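Local coordinates for Peptide/nickel transport system substrate-binding protein (PDB 5KZT) that binds a peptide, consistent with a role as the extracellular receptor of a bacterial peptide import system, at residues 41-46 / 165-170; 47-52 / 78-83; 297-302 / 490-495; 388-393 / 397-402. All coordinates share one frame; numbering follows the deposited sequence.

Contact 1: 41-46 / 165-170; sequences VVNQTN and TFFPLN
The aromatic ring of Phe167 meets backbone and side-chain oxygens and the CB of Asn46 at the end of helix 36-45. Its CD2 lies 3.8 Å from CB of Asn46, and its CE2 is 3.6 Å from the Asn46 O, which approaches obliquely. Two further oxygens stand at the ring edge, in its plane: Val42 O, 3.9 Å from Phe167 CE2, and Asn43 OD1, 4.0 Å from Phe167 CZ. The amide of Asn43 is turned only 29° from the ring, so the two flat groups are nearly coplanar, with OD1 at the ring edge. Asn43 CG stands anti to its own backbone N (chi1 -162°), which brings OD1 near the ring while ND2 donates to Tyr519 O.

Asn46 is the first residue to leave the helical conformation, and its side chain is held from several directions. Thr45 OG1 donates to Asn46 OD1 over 2.9 Å, and Asn46 ND2 reaches Leu189 O and Asn191 OD1. A water that donates to Pro168 O at 2.8 Å also gives ND2 a weak acceptor, linking the two segments a second way. Farther out, the loop 165-170 is fastened to helix 94-105 where Ser100 OG meets Phe167 O and Trp101 NE1 meets Phe166 O.

Phenylalanine suits this buried place because it fills space without demanding a partner, while asparagine, with a donor and an acceptor, can pair with backbone and side-chain groups at once. The ring's hydrogens carry a slight positive charge, so Val42 O and Asn43 OD1 at its edge probably add a weak electrostatic attraction to the van der Waals contact.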
loop_
_atom_site.group_PDB
_atom_site.type_symbol
_atom_site.label_atom_id
_atom_site.label_comp_id
_atom_site.label_asym_id
_atom_site.label_seq_id
_atom_site.Cartn_x
_atom_site.Cartn_y
_atom_site.Cartn_z
ATOM N N VAL A 41 3.269 1.361 10.544
ATOM C CA VAL A 41 4.170 1.758 11.661
ATOM C C VAL A 41 4.296 3.283 11.771
ATOM O O VAL A 41 3.997 3.863 12.823
ATOM C CB VAL A 41 5.580 1.122 11.536
ATOM C CG1 VAL A 41 6.558 1.692 12.569
ATOM C CG2 VAL A 41 5.497 -0.384 11.705
ATOM N N VAL A 42 4.718 3.938 10.694
ATOM C CA VAL A 42 4.910 5.382 10.751
ATOM C C VAL A 42 3.602 6.151 10.999
ATOM O O VAL A 42 3.631 7.264 11.546
ATOM C CB VAL A 42 5.669 5.973 9.536
ATOM C CG1 VAL A 42 7.040 5.342 9.408
ATOM C CG2 VAL A 42 4.879 5.849 8.259
ATOM N N ASN A 43 2.453 5.579 10.634
ATOM C CA ASN A 43 1.179 6.219 10.985
ATOM C C ASN A 43 0.891 6.323 12.492
ATOM O O ASN A 43 0.134 7.202 12.920
ATOM C CB ASN A 43 -0.002 5.543 10.313
ATOM C CG ASN A 43 -1.231 6.427 10.306
ATOM O OD1 ASN A 43 -1.167 7.583 9.875
ATOM N ND2 ASN A 43 -2.353 5.914 10.806
ATOM N N GLN A 44 1.483 5.441 13.287
ATOM C CA GLN A 44 1.314 5.489 14.744
ATOM C C GLN A 44 2.306 6.432 15.422
ATOM O O GLN A 44 2.022 6.978 16.499
ATOM C CB GLN A 44 1.487 4.105 15.363
ATOM C CG GLN A 44 0.866 2.952 14.591
ATOM C CD GLN A 44 -0.575 3.186 14.170
ATOM O OE1 GLN A 44 -1.372 3.765 14.905
ATOM N NE2 GLN A 44 -0.925 2.699 12.994
ATOM N N THR A 45 3.483 6.559 14.809
ATOM C CA THR A 45 4.635 7.226 15.420
ATOM C C THR A 45 4.849 8.644 14.905
ATOM O O THR A 45 5.597 9.421 15.495
ATOM C CB THR A 45 5.913 6.395 15.205
ATOM O OG1 THR A 45 6.213 6.287 13.825
ATOM C CG2 THR A 45 5.738 4.995 15.725
ATOM N N ASN A 46 4.185 8.985 13.808
ATOM C CA ASN A 46 4.350 10.294 13.206
ATOM C C ASN A 46 3.025 10.782 12.677
ATOM O O ASN A 46 2.066 10.016 12.578
ATOM C CB ASN A 46 5.384 10.204 12.104
ATOM C CG ASN A 46 6.766 9.909 12.647
ATOM O OD1 ASN A 46 7.172 8.753 12.749
ATOM N ND2 ASN A 46 7.467 10.946 13.063
ATOM N N THR A 165 4.147 10.155 3.207
ATOM C CA THR A 165 5.146 10.846 2.382
ATOM C C THR A 165 5.103 12.372 2.566
ATOM O O THR A 165 6.107 13.053 2.349
ATOM C CB THR A 165 4.992 10.505 0.876
ATOM O OG1 THR A 165 4.465 9.182 0.731
ATOM C CG2 THR A 165 6.349 10.617 0.148
ATOM N N PHE A 166 3.949 12.887 2.974
ATOM C CA PHE A 166 3.723 14.307 3.230
ATOM C C PHE A 166 3.878 14.695 4.719
ATOM O O PHE A 166 3.650 15.837 5.076
ATOM C CB PHE A 166 2.314 14.683 2.747
ATOM C CG PHE A 166 2.151 14.601 1.262
ATOM C CD1 PHE A 166 2.007 13.380 0.625
ATOM C CD2 PHE A 166 2.161 15.758 0.486
ATOM C CE1 PHE A 166 1.868 13.324 -0.775
ATOM C CE2 PHE A 166 2.012 15.691 -0.907
ATOM C CZ PHE A 166 1.876 14.479 -1.520
ATOM N N PHE A 167 4.288 13.760 5.577
ATOM C CA PHE A 167 4.574 14.073 6.979
ATOM C C PHE A 167 5.843 14.923 7.062
ATOM O O PHE A 167 6.709 14.792 6.207
ATOM C CB PHE A 167 4.778 12.789 7.783
ATOM C CG PHE A 167 3.521 11.979 8.021
ATOM C CD1 PHE A 167 2.278 12.328 7.470
ATOM C CD2 PHE A 167 3.604 10.826 8.785
ATOM C CE1 PHE A 167 1.158 11.556 7.702
ATOM C CE2 PHE A 167 2.482 10.053 9.029
ATOM C CZ PHE A 167 1.257 10.411 8.489
ATOM N N PRO A 168 5.973 15.755 8.117
ATOM C CA PRO A 168 7.207 16.494 8.365
ATOM C C PRO A 168 8.349 15.604 8.853
ATOM O O PRO A 168 8.115 14.485 9.333
ATOM C CB PRO A 168 6.798 17.496 9.434
ATOM C CG PRO A 168 5.741 16.781 10.213
ATOM C CD PRO A 168 5.016 15.901 9.232
ATOM N N LEU A 169 9.574 16.090 8.652
ATOM C CA LEU A 169 10.785 15.467 9.175
ATOM C C LEU A 169 11.678 16.536 9.786
ATOM O O LEU A 169 11.706 17.677 9.321
ATOM C CB LEU A 169 11.535 14.726 8.065
ATOM C CG LEU A 169 10.836 13.463 7.558
ATOM C CD1 LEU A 169 11.510 12.980 6.279
ATOM C CD2 LEU A 169 10.833 12.370 8.626
ATOM N N ASN A 170 12.391 16.141 10.834
ATOM C CA ASN A 170 13.345 16.986 11.512
ATOM C C ASN A 170 14.687 16.960 10.781
ATOM O O ASN A 170 15.445 16.020 10.931
ATOM C CB ASN A 170 13.495 16.498 12.952
ATOM C CG ASN A 170 14.386 17.396 13.785
ATOM O OD1 ASN A 170 15.587 17.553 13.526
ATOM N ND2 ASN A 170 13.794 17.984 14.811
HETATM O O HOH W 1 6.259 13.173 10.938
#

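Contact 2: 47-52 / 78-83; sequences EGLYAL and IKLRED
Leu49 touches Ile78 and Leu80; the flat groups lie farther along segment 78-83. The guanidinium of Arg81 takes the carboxylate of Asp83 at its edge, in plane: NE donates to OD1 at 2.8 Å and NH2 to OD2 at 3.1 Å, a side-on, two-nitrogen salt bridge that fixes the rotation of the guanidinium. In the fold, the contact joins the approach to a small antiparallel pair, strands 50-52 and 58-60, to the end of strand 75-79, an inner strand of a four-stranded antiparallel sheet. Arg81 also forms a cation-pi interaction with Trp215, whose NE1 donates to Glu47 OE2, so this tryptophan links the polar margins of both segments.

Leu49 lies just before strand 50-52, and its backbone bonds to Ala61 and Ala63 fix where its side chain starts. Tyr97 of helix 94-105 touches both Leu49 and Leu80, and Phe161 of helix 157-161 also packs on Leu49. Branched aliphatic residues suit this buried junction because they pack closely and need no polar partner.

Leu49 divides its two methyls between its neighbours. CD1 lies 3.9 Å from Ile78 CD1. CD2 turns to the other partner and presses on Leu80 CD2 at 3.4 Å, closer than ordinary methyl packing.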
loop_
_atom_site.group_PDB
_atom_site.type_symbol
_atom_site.label_atom_id
_atom_site.label_comp_id
_atom_site.label_asym_id
_atom_site.label_seq_id
_atom_site.Cartn_x
_atom_site.Cartn_y
_atom_site.Cartn_z
ATOM N N GLU A 47 2.973 12.066 12.349
ATOM C CA GLU A 47 1.720 12.685 11.998
ATOM C C GLU A 47 1.947 13.879 11.077
ATOM O O GLU A 47 2.896 14.631 11.249
ATOM C CB GLU A 47 0.995 13.111 13.283
ATOM C CG GLU A 47 -0.406 13.698 13.095
ATOM C CD GLU A 47 -1.015 14.116 14.415
ATOM O OE1 GLU A 47 -1.679 13.269 15.068
ATOM O OE2 GLU A 47 -0.808 15.277 14.819
ATOM N N GLY A 48 1.060 14.025 10.089
ATOM C CA GLY A 48 1.119 15.152 9.145
ATOM C C GLY A 48 0.092 16.223 9.452
ATOM O O GLY A 48 -0.378 16.348 10.603
ATOM N N LEU A 49 -0.263 16.983 8.416
ATOM C CA LEU A 49 -1.213 18.090 8.535
ATOM C C LEU A 49 -2.624 17.608 8.842
ATOM O O LEU A 49 -3.345 18.284 9.552
ATOM C CB LEU A 49 -1.238 18.948 7.282
ATOM C CG LEU A 49 0.071 19.641 6.937
ATOM C CD1 LEU A 49 -0.028 20.208 5.532
ATOM C CD2 LEU A 49 0.410 20.728 7.946
ATOM N N TYR A 50 -2.988 16.445 8.294
ATOM C CA TYR A 50 -4.303 15.844 8.475
ATOM C C TYR A 50 -4.100 14.399 8.887
ATOM O O TYR A 50 -3.037 13.847 8.679
ATOM C CB TYR A 50 -5.102 15.888 7.175
ATOM C CG TYR A 50 -5.738 17.233 6.861
ATOM C CD1 TYR A 50 -4.970 18.321 6.466
ATOM C CD2 TYR A 50 -7.125 17.416 6.961
ATOM C CE1 TYR A 50 -5.556 19.554 6.186
ATOM C CE2 TYR A 50 -7.704 18.632 6.688
ATOM C CZ TYR A 50 -6.916 19.688 6.296
ATOM O OH TYR A 50 -7.527 20.888 6.051
ATOM N N ALA A 51 -5.127 13.809 9.469
ATOM C CA ALA A 51 -5.168 12.394 9.732
ATOM C C ALA A 51 -6.631 11.941 9.627
ATOM O O ALA A 51 -7.534 12.692 10.012
ATOM C CB ALA A 51 -4.584 12.116 11.112
ATOM N N LEU A 52 -6.868 10.736 9.095
ATOM C CA LEU A 52 -8.233 10.192 8.964
ATOM C C LEU A 52 -8.901 10.052 10.321
ATOM O O LEU A 52 -8.306 9.524 11.249
ATOM C CB LEU A 52 -8.227 8.827 8.244
ATOM C CG LEU A 52 -8.338 8.919 6.712
ATOM C CD1 LEU A 52 -7.454 9.999 6.133
ATOM C CD2 LEU A 52 -8.103 7.575 6.033
ATOM N N ILE A 78 -1.868 27.555 5.600
ATOM C CA ILE A 78 -2.110 26.587 6.676
ATOM C C ILE A 78 -1.360 26.989 7.932
ATOM O O ILE A 78 -0.149 27.128 7.892
ATOM C CB ILE A 78 -1.650 25.181 6.269
ATOM C CG1 ILE A 78 -2.395 24.723 4.999
ATOM C CG2 ILE A 78 -1.896 24.180 7.392
ATOM C CD1 ILE A 78 -1.829 23.487 4.338
ATOM N N LYS A 79 -2.081 27.180 9.029
ATOM C CA LYS A 79 -1.486 27.491 10.317
ATOM C C LYS A 79 -1.202 26.170 11.007
ATOM O O LYS A 79 -2.022 25.267 10.966
ATOM C CB LYS A 79 -2.417 28.365 11.161
ATOM C CG LYS A 79 -2.644 29.724 10.525
ATOM C CD LYS A 79 -3.616 30.575 11.305
ATOM C CE LYS A 79 -3.039 31.024 12.630
ATOM N NZ LYS A 79 -3.385 32.450 12.844
ATOM N N LEU A 80 -0.032 26.075 11.627
ATOM C CA LEU A 80 0.414 24.849 12.283
ATOM C C LEU A 80 0.223 24.926 13.791
ATOM O O LEU A 80 0.244 26.005 14.364
ATOM C CB LEU A 80 1.884 24.608 11.978
ATOM C CG LEU A 80 2.246 24.497 10.505
ATOM C CD1 LEU A 80 3.748 24.314 10.357
ATOM C CD2 LEU A 80 1.481 23.342 9.873
ATOM N N ARG A 81 0.062 23.764 14.429
ATOM C CA ARG A 81 -0.025 23.705 15.887
ATOM C C ARG A 81 1.252 24.265 16.518
ATOM O O ARG A 81 2.351 23.869 16.160
ATOM C CB ARG A 81 -0.240 22.261 16.361
ATOM C CG ARG A 81 -1.605 21.688 16.025
ATOM C CD ARG A 81 -1.949 20.549 16.963
ATOM N NE ARG A 81 -2.287 21.072 18.280
ATOM C CZ ARG A 81 -3.518 21.389 18.690
ATOM N NH1 ARG A 81 -4.585 21.225 17.898
ATOM N NH2 ARG A 81 -3.690 21.845 19.933
ATOM N N GLU A 82 1.108 25.172 17.461
ATOM C CA GLU A 82 2.262 25.720 18.165
ATOM C C GLU A 82 2.663 24.914 19.388
ATOM O O GLU A 82 3.665 25.240 20.030
ATOM C CB GLU A 82 2.004 27.180 18.508
ATOM C CG GLU A 82 1.729 27.938 17.210
ATOM C CD GLU A 82 1.613 29.427 17.337
ATOM O OE1 GLU A 82 1.203 30.023 16.315
ATOM O OE2 GLU A 82 1.949 29.993 18.404
ATOM N N ASP A 83 1.896 23.866 19.699
ATOM C CA ASP A 83 2.211 22.956 20.813
ATOM C C ASP A 83 2.728 21.575 20.365
ATOM O O ASP A 83 2.937 20.704 21.197
ATOM C CB ASP A 83 0.989 22.815 21.733
ATOM C CG ASP A 83 -0.182 22.103 21.071
ATOM O OD1 ASP A 83 -0.105 21.739 19.880
ATOM O OD2 ASP A 83 -1.207 21.904 21.752
#

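Contact 3: 297-302 / 490-495; sequences IALAID and AIQPLY
Gln492 lays its side chain alongside Ala298 and then bends, so that its amide ends over the helix backbone. CG is anti to the backbone N (chi1 175°), which carries the chain toward the helix, and the bend at chi2 sets NE2 against Ala298 O. That bond is 2.9 Å long and fairly straight at hydrogen, 164°, and the oxygen lies close to the amide plane of Gln492. Seen from the acceptor, however, NE2 stands well above the carbonyl plane, 66° out of it, and does not follow a lone pair. The same nitrogen also donates to Leu344 O, so this buried amide group ties helix 291-299 and a second piece of chain to the strand.

The aliphatic part of Gln492 works too: its CG lies 3.8 Å from CB of Ala298. An alanine is apt here, since its single methyl lets the glutamine come so near the helix.

Further along, Ile301 and Leu494 meet roughly at right angles, with Ile301 CG2 3.9 Å from Leu494 CD2. Leu494 was modelled in two conformers, so this methyl contact is less certain than the glutamine bond. Ile301 also packs on Ile386 and Leu390, and Lys303 rests against both Gln492 and Leu494.

Strand 491-503 is irregular at this point: Leu494 and Tyr495 both face Phe273, forming a classic beta bulge. Tyr495 hydrogen-bonds through its OH to a basic side chain of the bound peptide, so a helix-on-sheet packing site here adjoins the ligand site of a peptide-binding protein.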
loop_
_atom_site.group_PDB
_atom_site.type_symbol
_atom_site.label_atom_id
_atom_site.label_comp_id
_atom_site.label_asym_id
_atom_site.label_seq_id
_atom_site.Cartn_x
_atom_site.Cartn_y
_atom_site.Cartn_z
ATOM N N ILE A 297 -1.142 -17.167 -19.352
ATOM C CA ILE A 297 -1.021 -17.266 -17.890
ATOM C C ILE A 297 -2.261 -16.626 -17.224
ATOM O O ILE A 297 -2.856 -17.210 -16.309
ATOM C CB ILE A 297 0.270 -16.566 -17.375
ATOM C CG1 ILE A 297 1.543 -17.231 -17.935
ATOM C CG2 ILE A 297 0.312 -16.481 -15.849
ATOM C CD1 ILE A 297 1.763 -18.664 -17.578
ATOM N N ALA A 298 -2.655 -15.448 -17.714
ATOM C CA ALA A 298 -3.730 -14.674 -17.096
ATOM C C ALA A 298 -5.046 -15.433 -17.050
ATOM O O ALA A 298 -5.707 -15.460 -16.010
ATOM C CB ALA A 298 -3.945 -13.355 -17.826
ATOM N N LEU A 299 -5.409 -16.024 -18.182
ATOM C CA LEU A 299 -6.705 -16.654 -18.349
ATOM C C LEU A 299 -6.751 -18.092 -17.857
ATOM O O LEU A 299 -7.826 -18.695 -17.859
ATOM C CB LEU A 299 -7.144 -16.574 -19.805
ATOM C CG LEU A 299 -7.275 -15.186 -20.424
ATOM C CD1 LEU A 299 -7.764 -15.348 -21.852
ATOM C CD2 LEU A 299 -8.211 -14.281 -19.649
ATOM N N ALA A 300 -5.622 -18.637 -17.405
ATOM C CA ALA A 300 -5.539 -20.046 -17.034
ATOM C C ALA A 300 -5.684 -20.281 -15.529
ATOM O O ALA A 300 -5.485 -21.411 -15.080
ATOM C CB ALA A 300 -4.233 -20.646 -17.537
ATOM N N ILE A 301 -6.041 -19.250 -14.757
ATOM C CA ILE A 301 -6.152 -19.370 -13.299
ATOM C C ILE A 301 -7.618 -19.280 -12.867
ATOM O O ILE A 301 -8.274 -18.246 -13.019
ATOM C CB ILE A 301 -5.284 -18.337 -12.564
ATOM C CG1 ILE A 301 -3.808 -18.537 -12.942
ATOM C CG2 ILE A 301 -5.437 -18.465 -11.046
ATOM C CD1 ILE A 301 -2.875 -17.401 -12.553
ATOM N N ASP A 302 -8.126 -20.380 -12.321
ATOM C CA ASP A 302 -9.481 -20.423 -11.787
ATOM C C ASP A 302 -9.555 -19.534 -10.549
ATOM O O ASP A 302 -9.277 -19.982 -9.427
ATOM C CB ASP A 302 -9.891 -21.867 -11.458
ATOM C CG ASP A 302 -11.371 -21.996 -11.121
ATOM O OD1 ASP A 302 -12.034 -20.974 -10.841
ATOM O OD2 ASP A 302 -11.882 -23.126 -11.150
ATOM N N ALA A 490 -1.369 -6.164 -19.221
ATOM C CA ALA A 490 -0.196 -5.676 -18.462
ATOM C C ALA A 490 -0.048 -6.440 -17.144
ATOM O O ALA A 490 1.075 -6.724 -16.694
ATOM C CB ALA A 490 -0.360 -4.190 -18.166
ATOM N N ILE A 491 -1.197 -6.700 -16.522
ATOM C CA ILE A 491 -1.315 -7.451 -15.247
ATOM C C ILE A 491 -2.569 -8.297 -15.286
ATOM O O ILE A 491 -3.378 -8.146 -16.192
ATOM C CB ILE A 491 -1.452 -6.508 -14.046
ATOM C CG1 ILE A 491 -2.679 -5.598 -14.189
ATOM C CG2 ILE A 491 -0.189 -5.683 -13.881
ATOM C CD1 ILE A 491 -3.064 -4.928 -12.912
ATOM N N GLN A 492 -2.744 -9.165 -14.298
ATOM C CA GLN A 492 -3.978 -9.947 -14.162
ATOM C C GLN A 492 -4.504 -9.863 -12.735
ATOM O O GLN A 492 -3.997 -10.542 -11.848
ATOM C CB GLN A 492 -3.771 -11.419 -14.571
ATOM C CG GLN A 492 -4.971 -12.364 -14.349
ATOM C CD GLN A 492 -6.270 -11.927 -15.034
ATOM O OE1 GLN A 492 -6.632 -10.756 -15.008
ATOM N NE2 GLN A 492 -6.987 -12.884 -15.646
ATOM N N PRO A 493 -5.536 -9.034 -12.508
ATOM C CA PRO A 493 -6.238 -9.089 -11.224
ATOM C C PRO A 493 -6.687 -10.515 -10.866
ATOM O O PRO A 493 -7.201 -11.232 -11.722
ATOM C CB PRO A 493 -7.418 -8.162 -11.438
ATOM C CG PRO A 493 -6.874 -7.139 -12.394
ATOM C CD PRO A 493 -6.043 -7.940 -13.352
ATOM N N LEU A 494 -6.472 -10.900 -9.610
ATOM C CA LEU A 494 -6.799 -12.239 -9.144
ATOM C C LEU A 494 -7.912 -12.174 -8.116
ATOM O O LEU A 494 -8.918 -12.851 -8.281
ATOM C CB LEU A 494 -5.562 -12.926 -8.559
ATOM C CG LEU A 494 -5.180 -14.231 -9.257
ATOM C CD1 LEU A 494 -3.794 -14.695 -8.857
ATOM C CD2 LEU A 494 -6.226 -15.310 -8.975
ATOM N N TYR A 495 -7.726 -11.371 -7.067
ATOM C CA TYR A 495 -8.747 -11.204 -6.021
ATOM C C TYR A 495 -8.789 -9.838 -5.367
ATOM O O TYR A 495 -7.804 -9.095 -5.361
ATOM C CB TYR A 495 -8.600 -12.294 -4.956
ATOM C CG TYR A 495 -7.344 -12.260 -4.079
ATOM C CD1 TYR A 495 -6.187 -12.947 -4.443
ATOM C CD2 TYR A 495 -7.341 -11.598 -2.859
ATOM C CE1 TYR A 495 -5.067 -12.956 -3.631
ATOM C CE2 TYR A 495 -6.226 -11.604 -2.040
ATOM C CZ TYR A 495 -5.090 -12.278 -2.423
ATOM O OH TYR A 495 -3.968 -12.273 -1.604
#

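Contact 4: 388-393 / 397-402; sequences DQLQKN and LTVKLK
Val399 N donates to Gln391 OE1 at 2.9 Å in an almost straight bond, 173° at the hydrogen, that arrives in the carbonyl plane on a lone pair of the oxygen. This is the direct hydrogen bond between the two segments. Gln391 begins with CG anti to its carbonyl carbon (chi1 -69°) and then runs extended, which gives it the length to span from the helix to the strand backbone. Its CG passes Leu397 O at 3.4 Å on the way, so its methylene packs on the strand backbone before the amide bonds to it.

A water adds a second connection. It donates to Gln391 O at 2.9 Å and to Leu397 O at 2.7 Å, bridging two backbone carbonyls that could not bond to each other. A little farther along the strand, Val399 O accepts from Gln387 NE2, one helical turn earlier on the same helix.

Beneath these polar links lies an apolar layer. Leu397 sends CD2 to within 3.7 Å of Leu390 CB, its CG being anti to the backbone N (chi1 -180°). Leu390 CD1 comes to 4.2 Å from Val399 CG2, the two side chains passing at a slant. Ile297 of helix 291-299 packs on both leucines. Leucine and valine suit this inner side, while the partly exposed Gln391 suits the border.

Helix and strand run nearly antiparallel, their segment axes 163° apart. Thr398 and Lys400 bond through their backbones to strand 367-374, parallel to this one, and with helix 377-393 joining the two strands in sequence the contact belongs to a beta-alpha-beta crossover.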
loop_
_atom_site.group_PDB
_atom_site.type_symbol
_atom_site.label_atom_id
_atom_site.label_comp_id
_atom_site.label_asym_id
_atom_site.label_seq_id
_atom_site.Cartn_x
_atom_site.Cartn_y
_atom_site.Cartn_z
ATOM N N ASP A 388 0.031 -25.307 -9.850
ATOM C CA ASP A 388 -0.899 -26.382 -10.253
ATOM C C ASP A 388 -1.778 -25.952 -11.442
ATOM O O ASP A 388 -1.864 -26.676 -12.440
ATOM C CB ASP A 388 -1.686 -26.915 -9.013
ATOM C CG ASP A 388 -3.227 -27.007 -9.206
ATOM O OD1 ASP A 388 -3.688 -27.914 -9.945
ATOM O OD2 ASP A 388 -3.974 -26.201 -8.534
ATOM N N GLN A 389 -2.369 -24.759 -11.359
ATOM C CA GLN A 389 -3.301 -24.270 -12.375
ATOM C C GLN A 389 -2.618 -24.071 -13.725
ATOM O O GLN A 389 -3.066 -24.594 -14.759
ATOM C CB GLN A 389 -3.936 -22.959 -11.922
ATOM C CG GLN A 389 -4.890 -23.117 -10.747
ATOM C CD GLN A 389 -6.270 -23.577 -11.159
ATOM O OE1 GLN A 389 -6.880 -23.011 -12.065
ATOM N NE2 GLN A 389 -6.779 -24.605 -10.494
ATOM N N LEU A 390 -1.505 -23.362 -13.698
ATOM C CA LEU A 390 -0.793 -23.046 -14.918
ATOM C C LEU A 390 -0.177 -24.302 -15.557
ATOM O O LEU A 390 -0.298 -24.493 -16.771
ATOM C CB LEU A 390 0.263 -21.980 -14.653
ATOM C CG LEU A 390 -0.269 -20.645 -14.136
ATOM C CD1 LEU A 390 0.902 -19.740 -13.784
ATOM C CD2 LEU A 390 -1.228 -19.977 -15.107
ATOM N N GLN A 391 0.451 -25.166 -14.753
ATOM C CA GLN A 391 1.098 -26.369 -15.309
ATOM C C GLN A 391 0.097 -27.356 -15.915
ATOM O O GLN A 391 0.326 -27.862 -17.027
ATOM C CB GLN A 391 2.018 -27.038 -14.286
ATOM C CG GLN A 391 3.260 -26.191 -13.996
ATOM C CD GLN A 391 4.250 -26.800 -13.014
ATOM O OE1 GLN A 391 5.361 -26.299 -12.881
ATOM N NE2 GLN A 391 3.854 -27.860 -12.313
ATOM N N LYS A 392 -1.019 -27.603 -15.233
ATOM C CA LYS A 392 -2.012 -28.536 -15.769
ATOM C C LYS A 392 -2.686 -27.999 -17.038
ATOM O O LYS A 392 -3.022 -28.777 -17.916
ATOM C CB LYS A 392 -3.060 -28.925 -14.720
ATOM C CG LYS A 392 -4.200 -27.934 -14.545
ATOM C CD LYS A 392 -5.243 -28.436 -13.564
ATOM C CE LYS A 392 -6.345 -27.406 -13.389
ATOM N NZ LYS A 392 -7.096 -27.686 -12.140
ATOM N N ASN A 393 -2.889 -26.683 -17.118
ATOM C CA ASN A 393 -3.646 -26.064 -18.220
ATOM C C ASN A 393 -2.800 -25.718 -19.462
ATOM O O ASN A 393 -3.337 -25.696 -20.566
ATOM C CB ASN A 393 -4.394 -24.801 -17.741
ATOM C CG ASN A 393 -5.599 -25.119 -16.843
ATOM O OD1 ASN A 393 -6.240 -26.140 -16.999
ATOM N ND2 ASN A 393 -5.927 -24.208 -15.931
ATOM N N LEU A 397 4.689 -25.799 -19.910
ATOM C CA LEU A 397 5.021 -24.724 -18.977
ATOM C C LEU A 397 5.493 -25.333 -17.662
ATOM O O LEU A 397 4.803 -26.174 -17.078
ATOM C CB LEU A 397 3.807 -23.815 -18.744
ATOM C CG LEU A 397 4.017 -22.633 -17.790
ATOM C CD1 LEU A 397 5.016 -21.628 -18.331
ATOM C CD2 LEU A 397 2.698 -21.941 -17.502
ATOM N N THR A 398 6.693 -24.947 -17.243
ATOM C CA THR A 398 7.196 -25.197 -15.904
ATOM C C THR A 398 7.152 -23.867 -15.169
ATOM O O THR A 398 7.535 -22.829 -15.728
ATOM C CB THR A 398 8.647 -25.694 -15.912
ATOM O OG1 THR A 398 8.734 -26.909 -16.650
ATOM C CG2 THR A 398 9.153 -25.961 -14.506
ATOM N N VAL A 399 6.660 -23.905 -13.937
ATOM C CA VAL A 399 6.650 -22.740 -13.038
ATOM C C VAL A 399 7.477 -23.085 -11.794
ATOM O O VAL A 399 7.094 -23.977 -11.033
ATOM C CB VAL A 399 5.215 -22.351 -12.649
ATOM C CG1 VAL A 399 5.219 -21.194 -11.648
ATOM C CG2 VAL A 399 4.420 -21.985 -13.900
ATOM N N LYS A 400 8.631 -22.427 -11.632
ATOM C CA LYS A 400 9.468 -22.567 -10.422
ATOM C C LYS A 400 8.892 -21.613 -9.401
ATOM O O LYS A 400 8.473 -20.511 -9.758
ATOM C CB LYS A 400 10.943 -22.159 -10.622
ATOM C CG LYS A 400 11.678 -22.703 -11.833
ATOM C CD LYS A 400 12.480 -23.972 -11.549
ATOM C CE LYS A 400 11.645 -25.226 -11.793
ATOM N NZ LYS A 400 12.357 -26.480 -11.428
ATOM N N LEU A 401 8.887 -22.021 -8.139
ATOM C CA LEU A 401 8.360 -21.178 -7.067
ATOM C C LEU A 401 9.451 -20.506 -6.237
ATOM O O LEU A 401 10.376 -21.143 -5.780
ATOM C CB LEU A 401 7.443 -21.996 -6.158
ATOM C CG LEU A 401 6.180 -22.564 -6.811
ATOM C CD1 LEU A 401 5.325 -23.248 -5.759
ATOM C CD2 LEU A 401 5.410 -21.468 -7.540
ATOM N N LYS A 402 9.304 -19.200 -6.024
ATOM C CA LYS A 402 10.159 -18.434 -5.138
ATOM C C LYS A 402 9.229 -17.797 -4.108
ATOM O O LYS A 402 8.232 -17.169 -4.474
ATOM C CB LYS A 402 10.894 -17.385 -5.961
ATOM C CG LYS A 402 11.992 -16.639 -5.254
ATOM C CD LYS A 402 12.800 -15.833 -6.267
ATOM C CE LYS A 402 14.013 -15.189 -5.636
ATOM N NZ LYS A 402 15.016 -16.186 -5.167
HETATM O O HOH W 2 3.140 -28.157 -17.741
#

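How the contacts relate
From the N terminus, helix 36-45 leads into the strand 50-52 region, so contacts 1 and 2 begin almost in succession. Contact 2 closes first, at 78-83, joining two small sheets, within the longer loop that contact 1 closes by tying helix 36-45 to the loop before helix 171-177; the two touch where Phe167 and Pro168 pack on Glu47 and Gly48. Contact 3 then opens, and its loop, running to 490-495, encloses the short loop of contact 4. Together they tie helices 291-299 and 377-393 to one mixed sheet, and touch where Gln389 OE1 and Asn393 ND2 probably bond to Asp302 N and Ala300 O. The pairs lie on opposite sides of the chain's centre.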